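Local coordinates for formate-dependent phosphoribosylglycinamide formyltransferase (Mycobacterium tuberculosis H37Rv, PDB 6KHR), which is an enzyme of the ATP-grasp superfamily whose chain pairs with a second copy of itself, at residues 52-57 / 62-67. Sequence-based numbering, arbitrary orientation.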
ATOM      1  N   VAL A  52      14.125  -2.266  -8.952  1.00 55.50           N
ATOM      2  CA  VAL A  52      13.840  -3.660  -8.626  1.00 52.66           C
ATOM      3  C   VAL A  52      13.865  -4.514  -9.887  1.00 50.40           C
ATOM      4  O   VAL A  52      13.254  -4.166 -10.904  1.00 49.48           O
ATOM      5  CB  VAL A  52      12.486  -3.837  -7.914  1.00 51.14           C
ATOM      6  CG1 VAL A  52      12.225  -5.329  -7.707  1.00 44.60           C
ATOM      7  CG2 VAL A  52      12.482  -3.089  -6.590  1.00 53.58           C
ATOM      8  N   ILE A  53      14.556  -5.645  -9.800  1.00 50.77           N
ATOM      9  CA  ILE A  53      14.575  -6.671 -10.829  1.00 52.03           C
ATOM     10  C   ILE A  53      13.664  -7.799 -10.363  1.00 49.92           C
ATOM     11  O   ILE A  53      13.867  -8.351  -9.277  1.00 56.20           O
ATOM     12  CB  ILE A  53      16.002  -7.182 -11.061  1.00 68.47           C
ATOM     13  CG1 ILE A  53      16.939  -6.010 -11.353  1.00 68.07           C
ATOM     14  CG2 ILE A  53      16.035  -8.243 -12.153  1.00 80.54           C
ATOM     15  CD1 ILE A  53      18.330  -6.218 -10.786  1.00 63.01           C
ATOM     16  N   ALA A  54      12.665  -8.142 -11.169  1.00 50.41           N
ATOM     17  CA  ALA A  54      11.764  -9.240 -10.845  1.00 57.69           C
ATOM     18  C   ALA A  54      12.132 -10.465 -11.677  1.00 59.90           C
ATOM     19  O   ALA A  54      12.132 -10.413 -12.913  1.00 58.74           O
ATOM     20  CB  ALA A  54      10.302  -8.850 -11.064  1.00 50.62           C
ATOM     21  N   VAL A  55      12.447 -11.558 -10.992  1.00 63.58           N
ATOM     22  CA  VAL A  55      12.861 -12.809 -11.611  1.00 74.93           C
ATOM     23  C   VAL A  55      11.775 -13.841 -11.366  1.00 80.37           C
ATOM     24  O   VAL A  55      11.230 -13.923 -10.259  1.00 77.49           O
ATOM     25  CB  VAL A  55      14.212 -13.298 -11.049  1.00 67.32           C
ATOM     26  CG1 VAL A  55      14.620 -14.577 -11.726  1.00 56.07           C
ATOM     27  CG2 VAL A  55      15.286 -12.228 -11.211  1.00 63.63           C
ATOM     28  N   ASP A  56      11.457 -14.624 -12.396  1.00 83.50           N
ATOM     29  CA  ASP A  56      10.565 -15.764 -12.227  1.00 84.90           C
ATOM     30  C   ASP A  56      10.785 -16.736 -13.380  1.00 84.53           C
ATOM     31  O   ASP A  56      11.597 -16.490 -14.276  1.00 88.66           O
ATOM     32  CB  ASP A  56       9.103 -15.326 -12.125  1.00 84.31           C
ATOM     33  CG  ASP A  56       8.262 -16.311 -11.326  1.00 86.82           C
ATOM     34  OD1 ASP A  56       8.533 -17.532 -11.434  1.00 84.96           O
ATOM     35  OD2 ASP A  56       7.357 -15.868 -10.581  1.00 85.86           O
ATOM     36  N   GLY A  57      10.053 -17.853 -13.338  1.00 75.92           N
ATOM     37  CA  GLY A  57      10.145 -18.892 -14.351  1.00 69.54           C
ATOM     38  C   GLY A  57       9.435 -18.616 -15.665  1.00 80.84           C
ATOM     39  O   GLY A  57       9.995 -18.895 -16.729  1.00 86.73           O
ATOM     40  N   PRO A  62       3.240 -11.396 -12.087  1.00 61.83           N
ATOM     41  CA  PRO A  62       2.693 -10.115 -11.583  1.00 67.24           C
ATOM     42  C   PRO A  62       3.700  -8.994 -11.337  1.00 69.79           C
ATOM     43  O   PRO A  62       3.455  -7.859 -11.767  1.00 70.06           O
ATOM     44  CB  PRO A  62       1.990 -10.537 -10.283  1.00 60.72           C
ATOM     45  CG  PRO A  62       1.559 -11.938 -10.536  1.00 52.80           C
ATOM     46  CD  PRO A  62       2.606 -12.559 -11.438  1.00 54.41           C
ATOM     47  N   ALA A  63       4.816  -9.263 -10.648  1.00 63.11           N
ATOM     48  CA  ALA A  63       5.783  -8.196 -10.392  1.00 66.97           C
ATOM     49  C   ALA A  63       6.558  -7.785 -11.641  1.00 75.22           C
ATOM     50  O   ALA A  63       7.164  -6.709 -11.651  1.00 68.92           O
ATOM     51  CB  ALA A  63       6.753  -8.610  -9.277  1.00 57.18           C
ATOM     52  N   HIS A  64       6.553  -8.611 -12.694  1.00 79.85           N
ATOM     53  CA  HIS A  64       7.165  -8.222 -13.965  1.00 76.06           C
ATOM     54  C   HIS A  64       6.567  -6.935 -14.516  1.00 75.90           C
ATOM     55  O   HIS A  64       7.284  -6.142 -15.143  1.00 80.90           O
ATOM     56  CB  HIS A  64       7.001  -9.334 -15.004  1.00 68.89           C
ATOM     57  CG  HIS A  64       7.904 -10.507 -14.794  1.00 73.22           C
ATOM     58  ND1 HIS A  64       8.648 -10.683 -13.646  1.00 76.87           N
ATOM     59  CD2 HIS A  64       8.191 -11.568 -15.589  1.00 76.47           C
ATOM     60  CE1 HIS A  64       9.351 -11.796 -13.743  1.00 79.08           C
ATOM     61  NE2 HIS A  64       9.094 -12.352 -14.914  1.00 76.24           N
ATOM     62  N   ARG A  65       5.267  -6.709 -14.291  1.00 72.73           N
ATOM     63  CA  ARG A  65       4.554  -5.632 -14.974  1.00 77.88           C
ATOM     64  C   ARG A  65       5.011  -4.259 -14.496  1.00 79.51           C
ATOM     65  O   ARG A  65       5.093  -3.313 -15.291  1.00 89.81           O
ATOM     66  CB  ARG A  65       3.047  -5.793 -14.773  1.00 82.32           C
ATOM     67  CG  ARG A  65       2.205  -5.542 -16.032  1.00 95.27           C
ATOM     68  CD  ARG A  65       2.255  -4.076 -16.510  1.00109.50           C
ATOM     69  NE  ARG A  65       2.378  -3.962 -17.969  1.00118.46           N
ATOM     70  CZ  ARG A  65       3.440  -3.468 -18.606  1.00121.08           C
ATOM     71  NH1 ARG A  65       4.490  -3.020 -17.925  1.00119.16           N
ATOM     72  NH2 ARG A  65       3.453  -3.413 -19.936  1.00122.33           N
ATOM     73  N   ILE A  66       5.304  -4.116 -13.209  1.00 71.43           N
ATOM     74  CA  ILE A  66       5.688  -2.821 -12.663  1.00 75.10           C
ATOM     75  C   ILE A  66       7.139  -2.774 -12.245  1.00 67.90           C
ATOM     76  O   ILE A  66       7.608  -1.719 -11.800  1.00 73.61           O
ATOM     77  CB  ILE A  66       4.774  -2.410 -11.494  1.00 90.10           C
ATOM     78  CG1 ILE A  66       5.102  -3.213 -10.231  1.00 81.35           C
ATOM     79  CG2 ILE A  66       3.294  -2.526 -11.907  1.00102.40           C
ATOM     80  CD1 ILE A  66       5.892  -2.422  -9.199  1.00 83.64           C
ATOM     81  N   ALA A  67       7.871  -3.873 -12.383  1.00 66.29           N
ATOM     82  CA  ALA A  67       9.286  -3.838 -12.063  1.00 67.51           C
ATOM     83  C   ALA A  67      10.044  -2.990 -13.083  1.00 71.98           C
ATOM     84  O   ALA A  67       9.560  -2.698 -14.182  1.00 69.15           O
ATOM     85  CB  ALA A  67       9.873  -5.251 -12.022  1.00 65.18           C
TER
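The methyl group of Ala54 fits against three residues of segment 62-67: Ala63, His64 and Ala67. Its CB lies 3.7 Å from Ala67 CB. Ala63 CB is slightly farther from the same Ala54 CB, at 4.0 Å. Ala63 and Ala67 are one helical turn apart, and a weak backbone bond from Ala67 N to Ala63 O joins the ends of this turn; their small side chains are consistent with the close approach of the strand and helix axes, 7.7 Å. Ala67 CB also lies 3.7 Å from the carbonyl oxygen of Val52, a plain packing contact farther back along the strand. His64 reaches the strand by its torsion: CG stands anti to the carbonyl carbon (chi1 -75°), and the imidazole slants across the strand. Its ND1 is 3.6 Å from Ala54 CB. Its CE1 comes to 3.2 Å from Ala54 O, while Val55 C and Asp56 N meet the rim of the ring, roughly level with it. Asp56 CB packs on the same CE1 at 3.9 Å. The Asp56 carboxylate does not meet the imidazole, its OD2 being 5.8 Å from His64 NE2; OD2 accepts a bond from Ser34 N in the loop after strand 28-32. Strand and helix run nearly antiparallel, at 151°, as the chain doubles back within a beta-alpha-beta unit, helix 62-66 being the short crossover between the adjacent parallel strands 51-56 and 69-72. Ile53 and Val55 point away from the helix, and both touch Met30 and Val71 on the neighbouring strands. In the five-stranded parallel sheet, whose 3-2-1-4-5 order is Rossmann-like, strand 51-56 lies between strands 28-32 and 69-72, while helix 62-66 packs beside helix 36-47 and carries Ile66 against Ile66 of the second subunit.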